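Local coordinates for protein 2-hydroxyisobutanoyl-CoA mutase large subunit (PDB 4R3U) that forms, with a small cobalamin-binding subunit, the mutase that interconverts 2-hydroxyisobutyryl-CoA and (S)-3-hydroxybutyryl-CoA, supplying the substrate-binding part, at residues I257-S262 with Q343-T348; I52-V57 with A460-E465; V356-T361 with N379-A384. One frame throughout, in Å; residues are numbered along the deposited sequence.

Contact 1: residues I257-S262 with Q343-T348. With 5AD (5'-deoxyadenosine), chain G.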
loop_
_atom_site.group_PDB
_atom_site.type_symbol
_atom_site.label_atom_id
_atom_site.label_comp_id
_atom_site.label_asym_id
_atom_site.label_seq_id
_atom_site.Cartn_x
_atom_site.Cartn_y
_atom_site.Cartn_z
ATOM N N ILE A 257 16.182 7.408 16.505
ATOM C CA ILE A 257 15.778 6.974 17.843
ATOM C C ILE A 257 14.863 5.754 17.648
ATOM O O ILE A 257 15.099 4.712 18.274
ATOM C CB ILE A 257 15.130 8.144 18.675
ATOM C CG1 ILE A 257 16.181 9.241 19.034
ATOM C CG2 ILE A 257 14.413 7.636 19.958
ATOM C CD1 ILE A 257 15.608 10.648 19.242
ATOM N N SER A 258 13.871 5.856 16.726
ATOM C CA SER A 258 12.976 4.729 16.415
ATOM C C SER A 258 13.764 3.523 15.879
ATOM O O SER A 258 13.628 2.404 16.386
ATOM C CB SER A 258 11.922 5.144 15.395
ATOM O OG SER A 258 10.997 4.090 15.205
ATOM N N GLU A 259 14.574 3.765 14.840
ATOM C CA GLU A 259 15.382 2.745 14.169
ATOM C C GLU A 259 16.440 2.073 15.072
ATOM O O GLU A 259 16.822 0.918 14.810
ATOM C CB GLU A 259 15.956 3.291 12.866
ATOM C CG GLU A 259 14.880 3.546 11.828
ATOM C CD GLU A 259 14.435 2.328 11.049
ATOM O OE1 GLU A 259 13.218 2.038 11.044
ATOM O OE2 GLU A 259 15.309 1.642 10.471
ATOM N N ALA A 260 16.868 2.780 16.149
ATOM C CA ALA A 260 17.772 2.255 17.176
ATOM C C ALA A 260 16.999 1.273 18.113
ATOM O O ALA A 260 17.612 0.644 18.971
ATOM C CB ALA A 260 18.372 3.394 17.988
ATOM N N GLY A 261 15.664 1.239 17.982
ATOM C CA GLY A 261 14.757 0.354 18.707
ATOM C C GLY A 261 13.731 0.985 19.614
ATOM O O GLY A 261 13.197 0.301 20.494
ATOM N N SER A 262 13.489 2.298 19.474
ATOM C CA SER A 262 12.551 3.004 20.363
ATOM C C SER A 262 11.095 2.768 19.998
ATOM O O SER A 262 10.757 2.277 18.918
ATOM C CB SER A 262 12.836 4.507 20.383
ATOM O OG SER A 262 12.039 5.238 19.455
ATOM N N GLN A 343 10.670 9.387 6.650
ATOM C CA GLN A 343 11.223 8.234 5.965
ATOM C C GLN A 343 10.447 7.070 6.501
ATOM O O GLN A 343 10.150 7.036 7.697
ATOM C CB GLN A 343 12.731 8.072 6.217
ATOM C CG GLN A 343 13.374 6.947 5.385
ATOM C CD GLN A 343 14.878 6.867 5.535
ATOM O OE1 GLN A 343 15.549 7.777 6.026
ATOM N NE2 GLN A 343 15.451 5.791 5.071
ATOM N N THR A 344 10.089 6.128 5.620
ATOM C CA THR A 344 9.363 4.928 5.989
ATOM C C THR A 344 10.300 4.048 6.822
ATOM O O THR A 344 11.536 4.168 6.683
ATOM C CB THR A 344 8.716 4.284 4.741
ATOM O OG1 THR A 344 9.728 3.859 3.826
ATOM C CG2 THR A 344 7.740 5.231 4.024
ATOM N N ALA A 345 9.732 3.216 7.746
ATOM C CA ALA A 345 10.540 2.366 8.617
ATOM C C ALA A 345 11.277 1.234 7.916
ATOM O O ALA A 345 10.701 0.184 7.582
ATOM C CB ALA A 345 9.699 1.824 9.754
ATOM N N ALA A 346 12.583 1.424 7.761
ATOM C CA ALA A 346 13.516 0.471 7.177
ATOM C C ALA A 346 13.593 -0.818 8.079
ATOM O O ALA A 346 13.691 -1.937 7.555
ATOM C CB ALA A 346 14.849 1.138 7.092
ATOM N N ALA A 347 13.475 -0.651 9.432
ATOM C CA ALA A 347 13.515 -1.769 10.364
ATOM C C ALA A 347 12.338 -2.795 10.198
ATOM O O ALA A 347 12.451 -3.938 10.694
ATOM C CB ALA A 347 13.609 -1.263 11.802
ATOM N N THR A 348 11.238 -2.400 9.495
ATOM C CA THR A 348 10.087 -3.283 9.247
ATOM C C THR A 348 10.273 -4.182 8.005
ATOM O O THR A 348 9.518 -5.142 7.804
ATOM C CB THR A 348 8.812 -2.501 9.073
ATOM O OG1 THR A 348 8.930 -1.708 7.910
ATOM C CG2 THR A 348 8.446 -1.668 10.272
HETATM N N1 5AD G . 21.522 5.355 -0.936
HETATM C C2 5AD G . 20.162 5.250 -0.649
HETATM N N3 5AD G . 19.763 4.948 0.678
HETATM C C4 5AD G . 20.701 4.857 1.645
HETATM N N9 5AD G . 20.625 4.587 2.951
HETATM C C8 5AD G . 21.855 4.710 3.458
HETATM N N7 5AD G . 22.710 4.964 2.482
HETATM C C5 5AD G . 22.001 5.077 1.354
HETATM C C6 5AD G . 22.383 5.330 0.093
HETATM N N6 5AD G . 23.686 5.462 -0.089
HETATM C "C1'" 5AD G . 19.460 4.525 3.849
HETATM C "C2'" 5AD G . 18.550 3.360 3.673
HETATM C "C3'" 5AD G . 18.060 3.138 5.094
HETATM C "C4'" 5AD G . 18.767 4.181 5.961
HETATM C "C5'" 5AD G . 19.249 3.535 7.254
HETATM O "O4'" 5AD G . 19.919 4.461 5.209
HETATM O "O2'" 5AD G . 17.437 3.764 2.864
HETATM O "O3'" 5AD G . 16.630 3.299 5.132
#

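Contact 2: residues I52-V57 with A460-E465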
loop_
_atom_site.group_PDB
_atom_site.type_symbol
_atom_site.label_atom_id
_atom_site.label_comp_id
_atom_site.label_asym_id
_atom_site.label_seq_id
_atom_site.Cartn_x
_atom_site.Cartn_y
_atom_site.Cartn_z
ATOM N N ILE A 52 1.713 -1.091 18.262
ATOM C CA ILE A 52 3.081 -1.648 18.276
ATOM C C ILE A 52 3.876 -0.877 19.342
ATOM O O ILE A 52 4.661 -1.461 20.084
ATOM C CB ILE A 52 3.741 -1.596 16.878
ATOM C CG1 ILE A 52 3.008 -2.514 15.873
ATOM C CG2 ILE A 52 5.250 -1.910 16.941
ATOM C CD1 ILE A 52 3.366 -2.314 14.359
ATOM N N GLY A 53 3.563 0.405 19.480
ATOM C CA GLY A 53 4.158 1.294 20.472
ATOM C C GLY A 53 3.642 1.127 21.888
ATOM O O GLY A 53 3.902 1.984 22.731
ATOM N N ASP A 54 2.924 0.001 22.150
ATOM C CA ASP A 54 2.390 -0.431 23.452
ATOM C C ASP A 54 1.297 0.423 24.107
ATOM O O ASP A 54 1.123 0.388 25.326
ATOM C CB ASP A 54 3.519 -0.766 24.434
ATOM C CG ASP A 54 3.935 -2.210 24.485
ATOM O OD1 ASP A 54 3.635 -2.955 23.519
ATOM O OD2 ASP A 54 4.599 -2.593 25.469
ATOM N N PHE A 55 0.557 1.176 23.308
ATOM C CA PHE A 55 -0.562 1.950 23.833
ATOM C C PHE A 55 -1.777 1.045 23.767
ATOM O O PHE A 55 -2.028 0.467 22.705
ATOM C CB PHE A 55 -0.804 3.204 22.979
ATOM C CG PHE A 55 -0.039 4.430 23.387
ATOM C CD1 PHE A 55 1.341 4.402 23.494
ATOM C CD2 PHE A 55 -0.699 5.636 23.614
ATOM C CE1 PHE A 55 2.051 5.540 23.866
ATOM C CE2 PHE A 55 0.013 6.788 23.959
ATOM C CZ PHE A 55 1.385 6.731 24.081
ATOM N N PRO A 56 -2.514 0.850 24.881
ATOM C CA PRO A 56 -3.714 -0.006 24.812
ATOM C C PRO A 56 -4.817 0.642 23.963
ATOM O O PRO A 56 -5.051 1.862 24.036
ATOM C CB PRO A 56 -4.124 -0.178 26.277
ATOM C CG PRO A 56 -3.556 0.992 26.989
ATOM C CD PRO A 56 -2.333 1.435 26.231
ATOM N N VAL A 57 -5.477 -0.186 23.129
ATOM C CA VAL A 57 -6.559 0.259 22.254
ATOM C C VAL A 57 -7.915 -0.337 22.627
ATOM O O VAL A 57 -7.985 -1.486 23.087
ATOM C CB VAL A 57 -6.244 0.129 20.746
ATOM C CG1 VAL A 57 -5.043 0.972 20.373
ATOM C CG2 VAL A 57 -6.045 -1.329 20.323
ATOM N N ALA A 460 17.088 0.763 24.243
ATOM C CA ALA A 460 17.621 -0.606 24.295
ATOM C C ALA A 460 16.637 -1.625 24.868
ATOM O O ALA A 460 16.624 -2.780 24.443
ATOM C CB ALA A 460 18.933 -0.638 25.051
ATOM N N ASP A 461 15.822 -1.201 25.831
ATOM C CA ASP A 461 14.800 -2.048 26.438
ATOM C C ASP A 461 13.703 -2.338 25.434
ATOM O O ASP A 461 13.251 -3.476 25.350
ATOM C CB ASP A 461 14.211 -1.377 27.691
ATOM C CG ASP A 461 15.136 -1.365 28.882
ATOM O OD1 ASP A 461 16.231 -1.984 28.796
ATOM O OD2 ASP A 461 14.769 -0.750 29.905
ATOM N N PHE A 462 13.270 -1.318 24.670
ATOM C CA PHE A 462 12.223 -1.530 23.686
ATOM C C PHE A 462 12.724 -2.453 22.557
ATOM O O PHE A 462 12.059 -3.449 22.262
ATOM C CB PHE A 462 11.631 -0.202 23.182
ATOM C CG PHE A 462 10.214 -0.355 22.680
ATOM C CD1 PHE A 462 9.151 -0.533 23.572
ATOM C CD2 PHE A 462 9.931 -0.303 21.323
ATOM C CE1 PHE A 462 7.835 -0.687 23.103
ATOM C CE2 PHE A 462 8.612 -0.422 20.861
ATOM C CZ PHE A 462 7.575 -0.610 21.748
ATOM N N ALA A 463 13.940 -2.166 22.029
ATOM C CA ALA A 463 14.655 -2.936 21.008
ATOM C C ALA A 463 14.735 -4.423 21.403
ATOM O O ALA A 463 14.465 -5.276 20.551
ATOM C CB ALA A 463 16.070 -2.370 20.808
ATOM N N TYR A 464 15.048 -4.722 22.689
ATOM C CA TYR A 464 15.161 -6.084 23.198
ATOM C C TYR A 464 13.801 -6.779 23.315
ATOM O O TYR A 464 13.670 -7.947 22.949
ATOM C CB TYR A 464 15.957 -6.135 24.517
ATOM C CG TYR A 464 16.257 -7.539 25.017
ATOM C CD1 TYR A 464 17.154 -8.366 24.345
ATOM C CD2 TYR A 464 15.692 -8.013 26.191
ATOM C CE1 TYR A 464 17.450 -9.643 24.813
ATOM C CE2 TYR A 464 15.993 -9.282 26.679
ATOM C CZ TYR A 464 16.866 -10.102 25.983
ATOM O OH TYR A 464 17.140 -11.370 26.469
ATOM N N GLU A 465 12.776 -6.046 23.787
ATOM C CA GLU A 465 11.415 -6.569 23.871
ATOM C C GLU A 465 10.877 -6.850 22.447
ATOM O O GLU A 465 10.220 -7.874 22.240
ATOM C CB GLU A 465 10.507 -5.633 24.696
ATOM C CG GLU A 465 9.077 -6.128 24.915
ATOM C CD GLU A 465 8.856 -7.498 25.542
ATOM O OE1 GLU A 465 9.688 -7.916 26.378
ATOM O OE2 GLU A 465 7.829 -8.140 25.217
#

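Contact 3: residues V356-T361 with N379-A384. With 5AD (5'-deoxyadenosine), chain G.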
loop_
_atom_site.group_PDB
_atom_site.type_symbol
_atom_site.label_atom_id
_atom_site.label_comp_id
_atom_site.label_asym_id
_atom_site.label_seq_id
_atom_site.Cartn_x
_atom_site.Cartn_y
_atom_site.Cartn_z
ATOM N N VAL A 356 7.720 -8.044 -1.004
ATOM C CA VAL A 356 6.621 -7.782 -0.076
ATOM C C VAL A 356 6.827 -6.423 0.653
ATOM O O VAL A 356 5.855 -5.790 1.057
ATOM C CB VAL A 356 6.460 -9.027 0.840
ATOM C CG1 VAL A 356 6.875 -8.772 2.277
ATOM C CG2 VAL A 356 5.078 -9.578 0.751
ATOM N N ASN A 357 8.099 -5.936 0.703
ATOM C CA ASN A 357 8.470 -4.623 1.239
ATOM C C ASN A 357 7.735 -3.495 0.515
ATOM O O ASN A 357 7.459 -2.480 1.134
ATOM C CB ASN A 357 9.991 -4.396 1.145
ATOM C CG ASN A 357 10.743 -5.315 2.042
ATOM O OD1 ASN A 357 10.190 -5.803 3.012
ATOM N ND2 ASN A 357 11.985 -5.631 1.694
ATOM N N VAL A 358 7.375 -3.696 -0.773
ATOM C CA VAL A 358 6.638 -2.731 -1.579
ATOM C C VAL A 358 5.309 -2.404 -0.891
ATOM O O VAL A 358 4.963 -1.221 -0.799
ATOM C CB VAL A 358 6.504 -3.194 -3.068
ATOM C CG1 VAL A 358 5.583 -2.278 -3.900
ATOM C CG2 VAL A 358 7.873 -3.326 -3.717
ATOM N N VAL A 359 4.608 -3.446 -0.357
ATOM C CA VAL A 359 3.330 -3.341 0.372
ATOM C C VAL A 359 3.532 -2.563 1.685
ATOM O O VAL A 359 2.784 -1.640 1.959
ATOM C CB VAL A 359 2.676 -4.724 0.644
ATOM C CG1 VAL A 359 1.351 -4.591 1.435
ATOM C CG2 VAL A 359 2.461 -5.512 -0.647
ATOM N N ARG A 360 4.530 -2.954 2.483
ATOM C CA ARG A 360 4.888 -2.359 3.765
ATOM C C ARG A 360 5.134 -0.879 3.608
ATOM O O ARG A 360 4.557 -0.092 4.353
ATOM C CB ARG A 360 6.164 -3.026 4.319
ATOM C CG ARG A 360 5.978 -4.468 4.755
ATOM C CD ARG A 360 7.260 -5.038 5.304
ATOM N NE ARG A 360 7.015 -6.295 6.001
ATOM C CZ ARG A 360 7.582 -7.456 5.714
ATOM N NH1 ARG A 360 8.466 -7.546 4.729
ATOM N NH2 ARG A 360 7.274 -8.541 6.420
ATOM N N THR A 361 5.967 -0.500 2.620
ATOM C CA THR A 361 6.367 0.878 2.289
ATOM C C THR A 361 5.203 1.683 1.730
ATOM O O THR A 361 5.193 2.892 1.907
ATOM C CB THR A 361 7.650 0.858 1.433
ATOM O OG1 THR A 361 8.692 0.308 2.231
ATOM C CG2 THR A 361 8.070 2.235 0.911
ATOM N N ASN A 379 11.465 3.777 1.246
ATOM C CA ASN A 379 12.575 2.842 1.125
ATOM C C ASN A 379 12.424 1.933 -0.082
ATOM O O ASN A 379 11.313 1.822 -0.610
ATOM C CB ASN A 379 12.754 2.020 2.406
ATOM C CG ASN A 379 12.983 2.848 3.623
ATOM O OD1 ASN A 379 13.644 3.887 3.581
ATOM N ND2 ASN A 379 12.392 2.421 4.731
ATOM N N GLY A 380 13.545 1.340 -0.519
ATOM C CA GLY A 380 13.600 0.386 -1.613
ATOM C C GLY A 380 13.265 -1.000 -1.077
ATOM O O GLY A 380 13.467 -1.272 0.120
ATOM N N TYR A 381 12.752 -1.904 -1.977
ATOM C CA TYR A 381 12.410 -3.272 -1.617
ATOM C C TYR A 381 13.657 -4.070 -1.227
ATOM O O TYR A 381 13.541 -5.088 -0.537
ATOM C CB TYR A 381 11.588 -3.974 -2.719
ATOM C CG TYR A 381 12.177 -3.837 -4.108
ATOM C CD1 TYR A 381 13.380 -4.468 -4.451
ATOM C CD2 TYR A 381 11.510 -3.130 -5.102
ATOM C CE1 TYR A 381 13.913 -4.363 -5.742
ATOM C CE2 TYR A 381 12.035 -3.019 -6.396
ATOM C CZ TYR A 381 13.230 -3.640 -6.713
ATOM O OH TYR A 381 13.725 -3.536 -8.000
ATOM N N ASP A 382 14.846 -3.568 -1.613
ATOM C CA ASP A 382 16.160 -4.153 -1.346
ATOM C C ASP A 382 16.833 -3.633 -0.044
ATOM O O ASP A 382 18.033 -3.854 0.168
ATOM C CB ASP A 382 17.079 -3.996 -2.581
ATOM C CG ASP A 382 17.342 -2.601 -3.175
ATOM O OD1 ASP A 382 16.822 -1.598 -2.625
ATOM O OD2 ASP A 382 18.080 -2.517 -4.183
ATOM N N GLU A 383 16.045 -3.006 0.844
ATOM C CA GLU A 383 16.510 -2.425 2.104
ATOM C C GLU A 383 17.380 -3.343 2.971
ATOM O O GLU A 383 18.408 -2.907 3.475
ATOM C CB GLU A 383 15.313 -1.866 2.902
ATOM C CG GLU A 383 15.674 -1.136 4.188
ATOM C CD GLU A 383 16.457 0.158 4.109
ATOM O OE1 GLU A 383 17.198 0.423 5.079
ATOM O OE2 GLU A 383 16.297 0.930 3.135
ATOM N N ALA A 384 16.986 -4.616 3.136
ATOM C CA ALA A 384 17.726 -5.534 3.995
ATOM C C ALA A 384 18.993 -6.150 3.364
ATOM O O ALA A 384 19.752 -6.835 4.051
ATOM C CB ALA A 384 16.795 -6.597 4.538
HETATM N N1 5AD G . 21.522 5.355 -0.936
HETATM C C2 5AD G . 20.162 5.250 -0.649
HETATM N N3 5AD G . 19.763 4.948 0.678
HETATM C C4 5AD G . 20.701 4.857 1.645
HETATM N N9 5AD G . 20.625 4.587 2.951
HETATM C C8 5AD G . 21.855 4.710 3.458
HETATM N N7 5AD G . 22.710 4.964 2.482
HETATM C C5 5AD G . 22.001 5.077 1.354
HETATM C C6 5AD G . 22.383 5.330 0.093
HETATM N N6 5AD G . 23.686 5.462 -0.089
HETATM C "C1'" 5AD G . 19.460 4.525 3.849
HETATM C "C2'" 5AD G . 18.550 3.360 3.673
HETATM C "C3'" 5AD G . 18.060 3.138 5.094
HETATM C "C4'" 5AD G . 18.767 4.181 5.961
HETATM C "C5'" 5AD G . 19.249 3.535 7.254
HETATM O "O4'" 5AD G . 19.919 4.461 5.209
HETATM O "O2'" 5AD G . 17.437 3.764 2.864
HETATM O "O3'" 5AD G . 16.630 3.299 5.132
HETATM O O HOH W 1 10.180 -1.088 0.287
HETATM O O HOH W 2 9.536 1.271 4.409
#

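Contact 1: residues I257-S262 with Q343-T348
At the C-terminal ends of the parallel barrel strands, where a TIM barrel keeps its active site, E259 of helix 255-259 reaches across to the 3-10 turn that follows strand 340-344. Its carboxylate meets the backbone of A345, A346 and A347. The main bond runs from A347 N to E259 OE1, 3.1 Å long and nearly straight at 166°; OE1 receives it on its syn lone pair, the side of its partner oxygen. E259 OE2 lies equally close to the same amide but off its N-H direction, so this second bond is weak. The amide of A347 is therefore held mainly by OE1, and the methyls of A346 and A347 pack against the carboxylate, A346 CB lying 3.4 Å from E259 OE2. A bend in the E259 chain (chi2 -82°) turns the carboxylate toward the turn, although the side chain sets out from the helix across that direction. Behind it the helix ends in a Schellman motif, with G261 at positive phi. The turn carries its own brace: A345 O accepts from T348 N and, at 2.6 Å, from T348 OG1.

5'-Deoxyadenosine lies beside the same turn. Q343, extended beyond CG, brings NE2 within 2.8 Å of the ribose O3', and A346 CB, already against the carboxylate, approaches the same hydroxyl at 3.4 Å. Cobalamin touches E259, A260, A346 and A347, while R31 of the small subunit binds E259 O. The E259 link is this protein's own way of joining two loops; their setting, at the C-terminal strand ends and facing cobalamin and 5'-deoxyadenosine, is that of a TIM-barrel active site.

Contact 2: residues I52-V57 with A460-E465
Aromatic contact dominates here: F462, projecting from helix 454-472, presses the far end of its ring against the loop I52-D54 that leads toward strand 56-57. The ring arrives edge first. F462 CZ lies 3.5 Å from I52 O, which sits at the ring edge and in its plane, so the slightly positive aromatic hydrogens probably face the carbonyl oxygen in a weak electrostatic attraction. F462 CE2 is next along the same edge, 4.2 Å from I52 O. With CG anti to the backbone N (chi1 -154°), the benzyl group is carried out from the helix and toward the loop.

Van der Waals contacts fill in around this edge. G53 CA approaches F462 CZ obliquely at 4.1 Å, bringing the glycine backbone close to the tip of the ring. D54 adds a looser touch, its CG standing 4.4 Å from F462 CE1, again near the ring plane. Farther back, F462 also packs against S263, just before helix 264-283, and Q266 within it.

Charge enters through a third party. No hydrogen bond joins 52-57 to 460-465 directly, but R469 makes a salt bridge through NH1 to D54 OD1 and another through NE to E465 OE2. The two acids are like charges, D54 OD2 and E465 OE2 standing 6.4 Å apart, and the shared arginine probably offsets their repulsion. The loop backbone is held separately, I52 N by D305 and G53 N by E308, and I52 packs on E406 of the second large subunit.

The chemistry therefore implies a small join made by one ring edge against backbone, probably with weak electrostatic help, its strong polar link coming from an arginine one turn beyond E465 and about two beyond F462.

Contact 3: residues V356-T361 with N379-A384
In the barrel's crossover from strand 340-344 to strand 375-377, the first turns of helix 357-370 pack against the loop that follows the latter strand, and N357 makes the direct polar link. Its CG stands anti to the carbonyl carbon (chi1 -67°), which directs the amide at the loop. N357 ND2 gives a 2.8 Å bond to Y381 O, with the acceptor close to the amide plane but the donor tilted 30° from the plane of the carbonyl. The other end of the amide is gripped too: R360 NH1 donates to N357 OD1 at 3.0 Å, in the guanidinium plane and nearly along the C=O axis. Bonds at both ends fix the flip of the amide, and T350 O takes a further bond from ND2.

V358 and Y381 run side by side, pointing the same way, and V358 CG2 meets Y381 CD2 at 3.9 Å. The tyrosine's chi1 of 49° sets CG between its backbone N and carbonyl carbon; the rest of its ring leads away, toward helix 390-405. T361 turns its methyl to the loop, CG2 lying 3.6 Å from N379 O, while its hydroxyl contacts two waters: one accepts weakly from N379 ND2, the other donates to N379 O. N379 ND2 bonds chiefly to T344 O, and OD1 to Q343 NE2.

A type I turn from G380 to E383 then delivers E383 to 5'-deoxyadenosine. Its side chain bends at chi2, and the main bond runs from ribose O2' to E383 OE2 at 3.1 Å, with a weak one of equal length from O3'.

Overall arrangement
Contacts 1 and 3 are buried and share the 5'-deoxyadenosine site; contact 2 alone is partly buried. Contact 1 lies about 10 Å from the centre of the chain, contacts 2 and 3 about 20 and 19 Å, measured between centres. The two active-site contacts touch directly, for N379 bonds to both Q343 and T344, and strand 340-344 of contact 1 leads on to helix 357-370 of contact 3. Contact 2 meets contact 1 where F462 packs against G261 and S262. Chemistry follows place: a carboxylate on a backbone amide in contact 1, a side-chain amide and waters in contact 3, an aromatic edge in contact 2. Contacts 2 and 3 both reach the second large subunit.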